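Local coordinates for interleukin-1beta (Gallus gallus, PDB 2WRY), which is the mature domain of a cytokine of the IL-1 family, associated with inflammation and fever, and probably acts by binding an interleukin-1 receptor, at residues Asp99-Ser102 with Val103-Arg107; Cys80-Gly84 with Thr85-Leu89. All blocks are in the same frame, centred on the assembly; numbering follows the deposited sequence.

Interaction 1: residues Asp99-Ser102 with Val103-Arg107; sequences DIDS and VELTR
Ser102 grips the turn that follows it with both its oxygens. Its OG lies between the backbone N and the carbonyl carbon (chi1 66°), which folds the hydroxyl back over the chain, where it accepts the N-H of Leu105 (OG to N 3.0 Å, N-H...O angle 159°). Its carbonyl O takes two donors from Thr106: N at 3.0 Å, tilted from the carbonyl plane, and the hydroxyl OG1, also 3.0 Å from Ser102 O but standing well above that plane. The one acceptor thus ties down both N-H and hydroxyl of Thr106, limiting its side-chain rotation. Bonds from OG and O of one serine to the third and fourth residues on define an ST motif; here it turns the chain after strand 99-100 in the loop leading to strand 110-115 of the beta-trefoil. The Leu105 side chain sets out toward 99-102, with CG 3.4 Å from Ser102 OG, and CD1 lies 3.7 Å from Asp101 OD1, these two side chains running side by side. On the inner side, buried Ile100 crosses Leu105 obliquely, with CG2 3.9 Å from Leu105 CB; the same methyl lies against the Leu105 carbonyl, and Ile100 also packs on Phe4 and Ile109. Toward solvent, a water 2.7 Å from Ser102 OG donates to Glu104 OE1. Arg107 NH1 donates to Glu104 O from above the carbonyl plane.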
loop_
_atom_site.group_PDB
_atom_site.type_symbol
_atom_site.label_atom_id
_atom_site.label_comp_id
_atom_site.label_asym_id
_atom_site.label_seq_id
_atom_site.Cartn_x
_atom_site.Cartn_y
_atom_site.Cartn_z
ATOM N N ASP A 99 -1.006 -18.540 1.005
ATOM C CA ASP A 99 0.035 -18.823 0.023
ATOM C C ASP A 99 -0.031 -17.895 -1.165
ATOM O O ASP A 99 -1.088 -17.689 -1.769
ATOM C CB ASP A 99 -0.081 -20.265 -0.478
ATOM C CG ASP A 99 0.198 -21.281 0.605
ATOM O OD1 ASP A 99 1.330 -21.322 1.133
ATOM O OD2 ASP A 99 -0.732 -22.051 0.918
ATOM N N ILE A 100 1.131 -17.344 -1.515
ATOM C CA ILE A 100 1.276 -16.552 -2.737
ATOM C C ILE A 100 2.250 -17.327 -3.582
ATOM O O ILE A 100 3.458 -17.282 -3.331
ATOM C CB ILE A 100 1.886 -15.164 -2.479
ATOM C CG1 ILE A 100 1.075 -14.369 -1.464
ATOM C CG2 ILE A 100 2.017 -14.435 -3.812
ATOM C CD1 ILE A 100 -0.304 -14.038 -1.888
ATOM N N ASP A 101 1.724 -18.057 -4.560
ATOM C CA ASP A 101 2.509 -19.069 -5.247
ATOM C C ASP A 101 2.283 -19.055 -6.749
ATOM O O ASP A 101 2.493 -20.066 -7.434
ATOM C CB ASP A 101 2.242 -20.468 -4.649
ATOM C CG ASP A 101 0.768 -20.876 -4.703
ATOM O OD1 ASP A 101 -0.106 -20.087 -5.160
ATOM O OD2 ASP A 101 0.477 -22.023 -4.281
ATOM N N SER A 102 1.876 -17.892 -7.254
ATOM C CA SER A 102 1.720 -17.674 -8.690
ATOM C C SER A 102 2.037 -16.220 -9.063
ATOM O O SER A 102 1.920 -15.308 -8.223
ATOM C CB SER A 102 0.290 -17.990 -9.118
ATOM O OG SER A 102 -0.628 -17.059 -8.546
ATOM N N VAL A 103 2.401 -15.991 -10.325
ATOM C CA VAL A 103 2.611 -14.621 -10.802
ATOM C C VAL A 103 1.345 -13.805 -10.555
ATOM O O VAL A 103 1.408 -12.652 -10.126
ATOM C CB VAL A 103 3.055 -14.591 -12.310
ATOM C CG1 VAL A 103 3.158 -13.163 -12.828
ATOM C CG2 VAL A 103 4.389 -15.297 -12.472
ATOM N N GLU A 104 0.197 -14.433 -10.783
ATOM C CA GLU A 104 -1.114 -13.787 -10.588
ATOM C C GLU A 104 -1.275 -13.265 -9.164
ATOM O O GLU A 104 -1.646 -12.118 -8.976
ATOM C CB GLU A 104 -2.263 -14.749 -10.907
ATOM C CG GLU A 104 -3.572 -14.048 -11.185
ATOM C CD GLU A 104 -4.802 -14.839 -10.724
ATOM O OE1 GLU A 104 -4.650 -15.967 -10.178
ATOM O OE2 GLU A 104 -5.937 -14.322 -10.919
ATOM N N LEU A 105 -1.005 -14.122 -8.177
ATOM C CA LEU A 105 -1.195 -13.738 -6.758
ATOM C C LEU A 105 -0.122 -12.772 -6.283
ATOM O O LEU A 105 -0.314 -12.079 -5.293
ATOM C CB LEU A 105 -1.205 -14.970 -5.862
ATOM C CG LEU A 105 -2.488 -15.791 -5.967
ATOM C CD1 LEU A 105 -2.237 -17.124 -5.279
ATOM C CD2 LEU A 105 -3.645 -15.017 -5.337
ATOM N N THR A 106 1.009 -12.731 -6.981
ATOM C CA THR A 106 2.067 -11.775 -6.612
ATOM C C THR A 106 1.596 -10.311 -6.708
ATOM O O THR A 106 2.216 -9.425 -6.089
ATOM C CB THR A 106 3.365 -12.049 -7.394
ATOM O OG1 THR A 106 3.831 -13.363 -7.041
ATOM C CG2 THR A 106 4.444 -11.037 -7.042
ATOM N N ARG A 107 0.476 -10.059 -7.401
ATOM C CA ARG A 107 -0.130 -8.712 -7.459
ATOM C C ARG A 107 -0.388 -8.120 -6.071
ATOM O O ARG A 107 -0.402 -6.883 -5.912
ATOM C CB ARG A 107 -1.441 -8.717 -8.282
ATOM C CG ARG A 107 -2.639 -9.389 -7.604
ATOM C CD ARG A 107 -3.776 -9.455 -8.588
ATOM N NE ARG A 107 -5.045 -9.928 -8.034
ATOM C CZ ARG A 107 -5.404 -11.207 -7.996
ATOM N NH1 ARG A 107 -4.554 -12.153 -8.389
ATOM N NH2 ARG A 107 -6.589 -11.553 -7.504
HETATM O O HOH W 1 -3.050 -18.230 -8.557
#

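Interaction 2: residues Cys80-Gly84 with Thr85-Leu89; sequences CVMSG and TEPTL
Met82 curls over the peptide between Thr85 and Glu86, putting SD 3.5 Å from Thr85 C and 3.4 Å from Glu86 N. Its CG starts anti to the backbone N (chi1 -167°), then bends at chi2 (74°) and chi3 bring the sulfur back across the turn instead of letting the chain run out, and SD also reaches the ring of Pro87 at CD. Further from the turn on this face of the hairpin, Cys80 SG meets Leu89 CD1 at 4.2 Å, loose apolar packing continued by Phe110, which both residues touch. Val81, Ser83, Glu86 and Thr88 occupy the other face. There the hydroxyl of Thr88 lies anti to its own carbonyl carbon (chi1 -59°), which turns OG1 back along the strand to donate to Glu86 O at 3.0 Å. The same carbonyl accepts Ser83 N (2.9 Å to Glu86 O) from the opposite face of its plane, so it is held by two bonds. Thr88 OG1 also rests against Ser83 CB at 3.4 Å. A valine here would probably leave Glu86 O with the Ser83 N-H as its one remaining donor within the hairpin, and the side chain without the bond that sets its rotation. Val81 and Thr88 exchange two backbone bonds, and Glu86 N closes the ladder on Ser83 O at 3.0 Å. Gly84 takes the first corner position with positive phi, which favours glycine; a CB there would probably crowd Thr85 N. Two antiparallel strands joined through Gly84 and Thr85 by a type II' turn from Ser83 to Glu86 make a classic tight beta hairpin, here one that projects from the body of the beta-trefoil.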
loop_
_atom_site.group_PDB
_atom_site.type_symbol
_atom_site.label_atom_id
_atom_site.label_comp_id
_atom_site.label_asym_id
_atom_site.label_seq_id
_atom_site.Cartn_x
_atom_site.Cartn_y
_atom_site.Cartn_z
ATOM N N CYS A 80 -1.430 -4.543 -7.443
ATOM C CA CYS A 80 -0.990 -3.823 -8.638
ATOM C C CYS A 80 -1.273 -4.670 -9.845
ATOM O O CYS A 80 -0.882 -5.840 -9.897
ATOM C CB CYS A 80 0.504 -3.574 -8.547
ATOM S SG CYS A 80 0.872 -2.513 -7.196
ATOM N N VAL A 81 -1.929 -4.070 -10.828
ATOM C CA VAL A 81 -2.312 -4.809 -12.033
ATOM C C VAL A 81 -2.202 -3.909 -13.238
ATOM O O VAL A 81 -2.218 -2.671 -13.107
ATOM C CB VAL A 81 -3.760 -5.358 -11.945
ATOM C CG1 VAL A 81 -3.929 -6.338 -10.773
ATOM C CG2 VAL A 81 -4.791 -4.242 -11.894
ATOM N N MET A 82 -2.108 -4.528 -14.425
ATOM C CA MET A 82 -2.151 -3.743 -15.647
ATOM C C MET A 82 -3.598 -3.365 -15.948
ATOM O O MET A 82 -4.505 -4.225 -15.913
ATOM C CB MET A 82 -1.624 -4.561 -16.826
ATOM C CG MET A 82 -1.359 -3.701 -18.025
ATOM S SD MET A 82 0.111 -2.714 -17.803
ATOM C CE MET A 82 1.441 -3.887 -18.104
ATOM N N SER A 83 -3.796 -2.099 -16.265
ATOM C CA SER A 83 -5.076 -1.597 -16.751
ATOM C C SER A 83 -4.809 -0.811 -18.022
ATOM O O SER A 83 -4.120 0.219 -18.024
ATOM C CB SER A 83 -5.762 -0.705 -15.705
ATOM O OG SER A 83 -7.039 -0.273 -16.190
ATOM N N GLY A 84 -5.364 -1.322 -19.112
ATOM C CA GLY A 84 -4.996 -0.879 -20.409
ATOM C C GLY A 84 -3.580 -1.385 -20.578
ATOM O O GLY A 84 -3.301 -2.627 -20.561
ATOM N N THR A 85 -2.710 -0.407 -20.755
ATOM C CA THR A 85 -1.268 -0.607 -20.879
ATOM C C THR A 85 -0.506 0.084 -19.739
ATOM O O THR A 85 0.692 0.337 -19.863
ATOM C CB THR A 85 -0.732 -0.044 -22.223
ATOM O OG1 THR A 85 -0.986 1.374 -22.262
ATOM C CG2 THR A 85 -1.384 -0.780 -23.449
ATOM N N GLU A 86 -1.180 0.369 -18.627
ATOM C CA GLU A 86 -0.518 1.102 -17.533
ATOM C C GLU A 86 -0.637 0.355 -16.204
ATOM O O GLU A 86 -1.727 -0.107 -15.844
ATOM C CB GLU A 86 -1.155 2.475 -17.396
ATOM C CG GLU A 86 -0.714 3.451 -18.487
ATOM C CD GLU A 86 -1.459 4.776 -18.419
ATOM O OE1 GLU A 86 -2.604 4.795 -17.905
ATOM O OE2 GLU A 86 -0.895 5.799 -18.874
ATOM N N PRO A 87 0.481 0.232 -15.460
ATOM C CA PRO A 87 0.421 -0.334 -14.109
ATOM C C PRO A 87 -0.476 0.539 -13.242
ATOM O O PRO A 87 -0.404 1.793 -13.314
ATOM C CB PRO A 87 1.884 -0.239 -13.631
ATOM C CG PRO A 87 2.680 -0.273 -14.941
ATOM C CD PRO A 87 1.865 0.589 -15.833
ATOM N N THR A 88 -1.328 -0.122 -12.454
ATOM C CA THR A 88 -2.378 0.556 -11.705
ATOM C C THR A 88 -2.500 -0.071 -10.331
ATOM O O THR A 88 -2.395 -1.290 -10.190
ATOM C CB THR A 88 -3.725 0.413 -12.466
ATOM O OG1 THR A 88 -3.570 1.000 -13.769
ATOM C CG2 THR A 88 -4.858 1.103 -11.737
ATOM N N LEU A 89 -2.701 0.775 -9.320
ATOM C CA LEU A 89 -3.048 0.291 -7.993
ATOM C C LEU A 89 -4.555 0.097 -7.935
ATOM O O LEU A 89 -5.348 0.999 -8.300
ATOM C CB LEU A 89 -2.627 1.353 -6.966
ATOM C CG LEU A 89 -2.848 0.946 -5.503
ATOM C CD1 LEU A 89 -1.908 -0.203 -5.113
ATOM C CD2 LEU A 89 -2.581 2.170 -4.621
#

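Overall arrangement
Both contacts are local, lie at the surface and reach the same antiparallel sheet, interaction 1 through strand 99-100 and interaction 2 through strands 76-83 and 86-93; each has one buried residue, Ile100 and Cys80 respectively. In 80-89 a regular antiparallel ladder sets the hairpin, the Thr88 hydroxyl only supplementing it; in 99-107 the turn combines a backbone bond with serine and threonine hydroxyl bonds, with a water at its edge. The two are joined, though their centres lie about 16 Å apart: Arg107 O is probably hydrogen-bonded to Cys80 N, and Arg107 CD packs on Val81 CG1. Arg107 NE forms a salt bridge with Glu92, further along strand 86-93, so the turn's end rests against the hairpin.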